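Cleavage stimulation factor 77 (Encephalitozoon cuniculi, PDB 2UY1) probably takes part in pre-mRNA 3'-end processing and is thought to bind mRNA. Local coordinates at residues 210-224 against 242-256. Numbering follows the deposited sequence.
Sequences FYAEEVYFFYSEYLI and MSDGMFLSLYYGLVM. Unlike the reference sequence in segment 210-224: Phe210 (reference Tyr).
Tyr251 reaches from helix 247-255 into helix 213-224 as a knob in the hole formed by Phe217, Ser220, Glu221 and Ile224. Its hydroxyl is bonded twice, both partners lying at the ring edge: Ser220 OG donates to Tyr251 OH at 2.6 Å, and Tyr251 OH donates to Glu221 OE2 at 2.5 Å through the anti lone pair of that oxygen. The Glu221 chain bends at chi2 to bring its carboxylate back to the phenol; OE1 of the same group makes a salt bridge to a basic side chain on the chain of another protein. Phe217, with CG anti to the backbone N (chi1 167°), meets Tyr251 in an offset edge-to-face pair, its edge toward the tyrosine face, planes at 65° and CD1 lying 3.3 Å from Tyr251 CE1. A second offset edge-to-face pair brings the edge of Phe247 toward the face of Phe217, the ring centroids 5.7 Å apart. Near the start of helix 247-255, Leu248 N donates to Glu213 OE1 at 3.1 Å, meeting the oxygen from above the carboxylate plane, while Glu213 CB packs 3.5 Å from Leu248 CG. The axes run 26° from parallel, and helix 229-242 joins the two in sequence, consistent with the helical repeats of this TPR-clan family. Helix 434-446 also covers the aromatic cluster, adding Phe442 beside Phe217. With one bond given and one received, the Tyr251 hydroxyl has its rotation set, and its acceptor carboxylate is probably polarised by the salt bridge to the other protein.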
loop_
_atom_site.group_PDB
_atom_site.type_symbol
_atom_site.label_atom_id
_atom_site.label_comp_id
_atom_site.label_asym_id
_atom_site.label_seq_id
_atom_site.Cartn_x
_atom_site.Cartn_y
_atom_site.Cartn_z
ATOM N N PHE B 210 -15.152 26.358 22.371
ATOM C CA PHE B 210 -14.567 27.621 21.957
ATOM C C PHE B 210 -13.147 27.444 21.399
ATOM O O PHE B 210 -12.682 28.242 20.584
ATOM C CB PHE B 210 -14.536 28.575 23.150
ATOM C CG PHE B 210 -13.535 28.170 24.220
ATOM C CD1 PHE B 210 -13.928 27.353 25.276
ATOM C CD2 PHE B 210 -12.195 28.574 24.149
ATOM C CE1 PHE B 210 -13.012 26.960 26.278
ATOM C CE2 PHE B 210 -11.271 28.174 25.146
ATOM C CZ PHE B 210 -11.682 27.375 26.213
ATOM N N TYR B 211 -12.495 26.389 21.855
ATOM C CA TYR B 211 -11.120 26.053 21.517
ATOM C C TYR B 211 -10.950 25.296 20.179
ATOM O O TYR B 211 -9.858 25.256 19.621
ATOM C CB TYR B 211 -10.518 25.253 22.685
ATOM C CG TYR B 211 -11.196 23.897 22.971
ATOM C CD1 TYR B 211 -10.784 22.735 22.308
ATOM C CD2 TYR B 211 -12.235 23.790 23.909
ATOM C CE1 TYR B 211 -11.400 21.492 22.570
ATOM C CE2 TYR B 211 -12.848 22.573 24.182
ATOM C CZ TYR B 211 -12.425 21.427 23.509
ATOM O OH TYR B 211 -13.033 20.203 23.785
ATOM N N ALA B 212 -12.033 24.727 19.648
ATOM C CA ALA B 212 -11.943 23.799 18.522
ATOM C C ALA B 212 -12.306 24.514 17.210
ATOM O O ALA B 212 -13.427 24.969 17.016
ATOM C CB ALA B 212 -12.858 22.644 18.745
ATOM N N GLU B 213 -11.362 24.600 16.302
ATOM C CA GLU B 213 -11.556 25.414 15.093
ATOM C C GLU B 213 -12.700 24.936 14.182
ATOM O O GLU B 213 -13.278 25.723 13.428
ATOM C CB GLU B 213 -10.218 25.670 14.384
ATOM C CG GLU B 213 -9.706 24.678 13.388
ATOM C CD GLU B 213 -8.202 24.949 13.100
ATOM O OE1 GLU B 213 -7.766 26.122 12.853
ATOM O OE2 GLU B 213 -7.434 23.979 13.130
ATOM N N GLU B 214 -13.081 23.672 14.345
ATOM C CA GLU B 214 -14.161 23.056 13.537
ATOM C C GLU B 214 -15.480 23.749 13.754
ATOM O O GLU B 214 -16.217 23.953 12.840
ATOM C CB GLU B 214 -14.358 21.587 13.902
ATOM C CG GLU B 214 -13.215 20.740 13.528
ATOM C CD GLU B 214 -12.327 20.330 14.701
ATOM O OE1 GLU B 214 -11.876 21.200 15.494
ATOM O OE2 GLU B 214 -12.038 19.103 14.768
ATOM N N VAL B 215 -15.763 24.111 15.001
ATOM C CA VAL B 215 -17.035 24.742 15.341
ATOM C C VAL B 215 -17.241 26.034 14.556
ATOM O O VAL B 215 -18.345 26.324 14.094
ATOM C CB VAL B 215 -17.127 25.048 16.848
ATOM C CG1 VAL B 215 -17.241 23.757 17.645
ATOM C CG2 VAL B 215 -15.921 25.857 17.300
ATOM N N TYR B 216 -16.169 26.805 14.411
ATOM C CA TYR B 216 -16.222 28.107 13.737
ATOM C C TYR B 216 -16.439 27.881 12.262
ATOM O O TYR B 216 -17.185 28.627 11.634
ATOM C CB TYR B 216 -14.933 28.912 14.001
ATOM C CG TYR B 216 -14.728 29.176 15.466
ATOM C CD1 TYR B 216 -15.244 30.335 16.070
ATOM C CD2 TYR B 216 -14.086 28.227 16.288
ATOM C CE1 TYR B 216 -15.105 30.562 17.474
ATOM C CE2 TYR B 216 -13.946 28.446 17.664
ATOM C CZ TYR B 216 -14.454 29.604 18.235
ATOM O OH TYR B 216 -14.281 29.838 19.586
ATOM N N PHE B 217 -15.782 26.872 11.695
ATOM C CA PHE B 217 -16.029 26.512 10.280
ATOM C C PHE B 217 -17.496 26.043 10.073
ATOM O O PHE B 217 -18.085 26.371 9.053
ATOM C CB PHE B 217 -15.020 25.457 9.780
ATOM C CG PHE B 217 -15.408 24.797 8.428
ATOM C CD1 PHE B 217 -14.915 25.299 7.237
ATOM C CD2 PHE B 217 -16.299 23.682 8.386
ATOM C CE1 PHE B 217 -15.248 24.680 5.993
ATOM C CE2 PHE B 217 -16.692 23.081 7.174
ATOM C CZ PHE B 217 -16.186 23.596 5.957
ATOM N N PHE B 218 -18.056 25.250 11.011
ATOM C CA PHE B 218 -19.457 24.772 10.888
ATOM C C PHE B 218 -20.451 25.940 10.746
ATOM O O PHE B 218 -21.274 25.982 9.821
ATOM C CB PHE B 218 -19.944 23.987 12.112
ATOM C CG PHE B 218 -19.224 22.690 12.399
ATOM C CD1 PHE B 218 -18.490 21.986 11.428
ATOM C CD2 PHE B 218 -19.367 22.124 13.657
ATOM C CE1 PHE B 218 -17.845 20.762 11.737
ATOM C CE2 PHE B 218 -18.749 20.917 13.958
ATOM C CZ PHE B 218 -17.974 20.247 13.002
ATOM N N TYR B 219 -20.363 26.887 11.677
ATOM C CA TYR B 219 -21.200 28.107 11.676
ATOM C C TYR B 219 -20.925 29.003 10.494
ATOM O O TYR B 219 -21.862 29.515 9.857
ATOM C CB TYR B 219 -21.013 28.890 12.990
ATOM C CG TYR B 219 -22.130 29.882 13.322
ATOM C CD1 TYR B 219 -23.405 29.724 12.795
ATOM C CD2 TYR B 219 -21.933 30.903 14.246
ATOM C CE1 TYR B 219 -24.444 30.575 13.136
ATOM C CE2 TYR B 219 -22.951 31.805 14.565
ATOM C CZ TYR B 219 -24.189 31.638 14.032
ATOM O OH TYR B 219 -25.200 32.528 14.351
ATOM N N SER B 220 -19.654 29.237 10.189
ATOM C CA SER B 220 -19.313 30.044 9.020
ATOM C C SER B 220 -20.033 29.501 7.767
ATOM O O SER B 220 -20.638 30.263 6.990
ATOM C CB SER B 220 -17.785 30.029 8.823
ATOM O OG SER B 220 -17.418 30.643 7.578
ATOM N N GLU B 221 -19.954 28.171 7.594
ATOM C CA GLU B 221 -20.537 27.492 6.429
ATOM C C GLU B 221 -22.043 27.611 6.453
ATOM O O GLU B 221 -22.623 27.964 5.458
ATOM C CB GLU B 221 -20.129 26.035 6.334
ATOM C CG GLU B 221 -18.702 25.794 5.778
ATOM C CD GLU B 221 -18.460 26.311 4.363
ATOM O OE1 GLU B 221 -18.968 25.710 3.383
ATOM O OE2 GLU B 221 -17.702 27.292 4.213
ATOM N N TYR B 222 -22.651 27.385 7.614
ATOM C CA TYR B 222 -24.087 27.601 7.771
ATOM C C TYR B 222 -24.472 29.024 7.370
ATOM O O TYR B 222 -25.411 29.237 6.603
ATOM C CB TYR B 222 -24.537 27.310 9.195
ATOM C CG TYR B 222 -25.950 27.772 9.403
ATOM C CD1 TYR B 222 -27.018 27.067 8.837
ATOM C CD2 TYR B 222 -26.227 28.929 10.133
ATOM C CE1 TYR B 222 -28.349 27.491 9.016
ATOM C CE2 TYR B 222 -27.547 29.354 10.319
ATOM C CZ TYR B 222 -28.597 28.639 9.755
ATOM O OH TYR B 222 -29.901 29.068 9.919
ATOM N N LEU B 223 -23.721 29.991 7.879
ATOM C CA LEU B 223 -24.017 31.403 7.664
ATOM C C LEU B 223 -23.879 31.782 6.208
ATOM O O LEU B 223 -24.671 32.586 5.718
ATOM C CB LEU B 223 -23.079 32.275 8.487
ATOM C CG LEU B 223 -23.530 32.456 9.937
ATOM C CD1 LEU B 223 -22.433 33.228 10.660
ATOM C CD2 LEU B 223 -24.923 33.127 10.102
ATOM N N ILE B 224 -22.893 31.189 5.524
ATOM C CA ILE B 224 -22.636 31.442 4.091
ATOM C C ILE B 224 -23.830 30.923 3.274
ATOM O O ILE B 224 -24.245 31.534 2.308
ATOM C CB ILE B 224 -21.288 30.798 3.630
ATOM C CG1 ILE B 224 -20.077 31.547 4.225
ATOM C CG2 ILE B 224 -21.178 30.704 2.110
ATOM C CD1 ILE B 224 -18.680 31.062 3.691
ATOM N N MET B 242 -9.391 32.560 19.110
ATOM C CA MET B 242 -9.749 31.708 20.251
ATOM C C MET B 242 -9.258 30.269 20.176
ATOM O O MET B 242 -9.180 29.593 21.205
ATOM C CB MET B 242 -11.263 31.701 20.523
ATOM C CG MET B 242 -11.870 33.016 20.944
ATOM S SD MET B 242 -11.446 33.604 22.617
ATOM C CE MET B 242 -11.905 32.169 23.629
ATOM N N SER B 243 -8.969 29.792 18.971
ATOM C CA SER B 243 -8.470 28.446 18.769
ATOM C C SER B 243 -7.082 28.614 18.191
ATOM O O SER B 243 -6.668 29.742 17.928
ATOM C CB SER B 243 -9.341 27.690 17.772
ATOM O OG SER B 243 -10.710 27.979 17.976
ATOM N N ASP B 244 -6.420 27.493 17.904
ATOM C CA ASP B 244 -4.985 27.479 17.715
ATOM C C ASP B 244 -4.387 27.204 16.292
ATOM O O ASP B 244 -3.417 27.858 15.896
ATOM C CB ASP B 244 -4.398 26.514 18.753
ATOM C CG ASP B 244 -3.292 27.150 19.562
ATOM O OD1 ASP B 244 -3.511 28.309 20.030
ATOM O OD2 ASP B 244 -2.217 26.495 19.712
ATOM N N GLY B 245 -4.924 26.241 15.553
ATOM C CA GLY B 245 -4.325 25.791 14.259
ATOM C C GLY B 245 -4.215 26.754 13.061
ATOM O O GLY B 245 -4.772 27.868 13.066
ATOM N N MET B 246 -3.463 26.321 12.042
ATOM C CA MET B 246 -3.417 26.946 10.715
ATOM C C MET B 246 -4.736 26.872 9.889
ATOM O O MET B 246 -4.989 27.753 9.103
ATOM C CB MET B 246 -2.259 26.309 9.934
ATOM C CG MET B 246 -2.055 26.711 8.466
ATOM S SD MET B 246 -0.342 26.390 8.041
ATOM C CE MET B 246 0.403 27.706 9.015
ATOM N N PHE B 247 -5.546 25.813 10.041
ATOM C CA PHE B 247 -6.789 25.633 9.221
ATOM C C PHE B 247 -7.647 26.919 9.035
ATOM O O PHE B 247 -7.980 27.311 7.899
ATOM C CB PHE B 247 -7.689 24.481 9.769
ATOM C CG PHE B 247 -8.970 24.303 9.004
ATOM C CD1 PHE B 247 -9.048 23.367 7.936
ATOM C CD2 PHE B 247 -10.094 25.081 9.288
ATOM C CE1 PHE B 247 -10.227 23.219 7.225
ATOM C CE2 PHE B 247 -11.269 24.953 8.562
ATOM C CZ PHE B 247 -11.343 24.019 7.511
ATOM N N LEU B 248 -8.054 27.523 10.156
ATOM C CA LEU B 248 -9.006 28.639 10.112
ATOM C C LEU B 248 -8.430 29.858 9.448
ATOM O O LEU B 248 -9.178 30.628 8.878
ATOM C CB LEU B 248 -9.545 29.014 11.526
ATOM C CG LEU B 248 -10.770 28.310 12.086
ATOM C CD1 LEU B 248 -11.166 29.002 13.386
ATOM C CD2 LEU B 248 -11.963 28.322 11.173
ATOM N N SER B 249 -7.103 30.038 9.507
ATOM C CA SER B 249 -6.452 31.137 8.768
ATOM C C SER B 249 -6.416 30.894 7.271
ATOM O O SER B 249 -6.572 31.845 6.485
ATOM C CB SER B 249 -5.049 31.426 9.316
ATOM O OG SER B 249 -5.128 31.790 10.714
ATOM N N LEU B 250 -6.181 29.637 6.873
ATOM C CA LEU B 250 -6.210 29.249 5.466
ATOM C C LEU B 250 -7.592 29.396 4.834
ATOM O O LEU B 250 -7.730 29.886 3.689
ATOM C CB LEU B 250 -5.654 27.808 5.276
ATOM C CG LEU B 250 -4.200 27.513 5.662
ATOM C CD1 LEU B 250 -3.748 26.171 5.091
ATOM C CD2 LEU B 250 -3.252 28.570 5.173
ATOM N N TYR B 251 -8.612 28.956 5.578
ATOM C CA TYR B 251 -9.991 29.160 5.215
ATOM C C TYR B 251 -10.394 30.667 5.185
ATOM O O TYR B 251 -11.028 31.157 4.258
ATOM C CB TYR B 251 -10.820 28.400 6.226
ATOM C CG TYR B 251 -12.329 28.550 6.133
ATOM C CD1 TYR B 251 -13.080 27.712 5.272
ATOM C CD2 TYR B 251 -13.022 29.450 6.946
ATOM C CE1 TYR B 251 -14.477 27.806 5.201
ATOM C CE2 TYR B 251 -14.460 29.539 6.861
ATOM C CZ TYR B 251 -15.157 28.711 6.002
ATOM O OH TYR B 251 -16.539 28.774 5.923
ATOM N N TYR B 252 -10.032 31.394 6.221
ATOM C CA TYR B 252 -10.123 32.879 6.190
ATOM C C TYR B 252 -9.437 33.495 4.950
ATOM O O TYR B 252 -10.060 34.196 4.200
ATOM C CB TYR B 252 -9.505 33.422 7.500
ATOM C CG TYR B 252 -9.758 34.926 7.774
ATOM C CD1 TYR B 252 -11.050 35.414 8.001
ATOM C CD2 TYR B 252 -8.686 35.830 7.844
ATOM C CE1 TYR B 252 -11.268 36.807 8.243
ATOM C CE2 TYR B 252 -8.882 37.203 8.089
ATOM C CZ TYR B 252 -10.171 37.691 8.289
ATOM O OH TYR B 252 -10.359 39.074 8.562
ATOM N N GLY B 253 -8.183 33.181 4.666
ATOM C CA GLY B 253 -7.547 33.811 3.508
ATOM C C GLY B 253 -8.326 33.522 2.233
ATOM O O GLY B 253 -8.678 34.424 1.475
ATOM N N LEU B 254 -8.624 32.240 2.003
ATOM C CA LEU B 254 -9.232 31.862 0.747
ATOM C C LEU B 254 -10.721 32.198 0.626
ATOM O O LEU B 254 -11.158 32.662 -0.418
ATOM C CB LEU B 254 -8.998 30.368 0.451
ATOM C CG LEU B 254 -9.444 29.862 -0.935
ATOM C CD1 LEU B 254 -8.761 30.550 -2.126
ATOM C CD2 LEU B 254 -9.262 28.305 -0.956
ATOM N N VAL B 255 -11.502 31.871 1.632
ATOM C CA VAL B 255 -12.973 31.922 1.501
ATOM C C VAL B 255 -13.467 33.368 1.740
ATOM O O VAL B 255 -14.434 33.834 1.115
ATOM C CB VAL B 255 -13.629 30.947 2.512
ATOM C CG1 VAL B 255 -15.114 31.265 2.795
ATOM C CG2 VAL B 255 -13.454 29.483 2.052
ATOM N N MET B 256 -12.765 34.056 2.631
ATOM C CA MET B 256 -13.122 35.442 3.004
ATOM C C MET B 256 -12.253 36.507 2.335
ATOM O O MET B 256 -12.382 37.687 2.692
ATOM C CB MET B 256 -13.022 35.599 4.510
ATOM C CG MET B 256 -13.695 34.506 5.249
ATOM S SD MET B 256 -15.435 34.643 5.004
ATOM C CE MET B 256 -16.060 33.334 6.069
#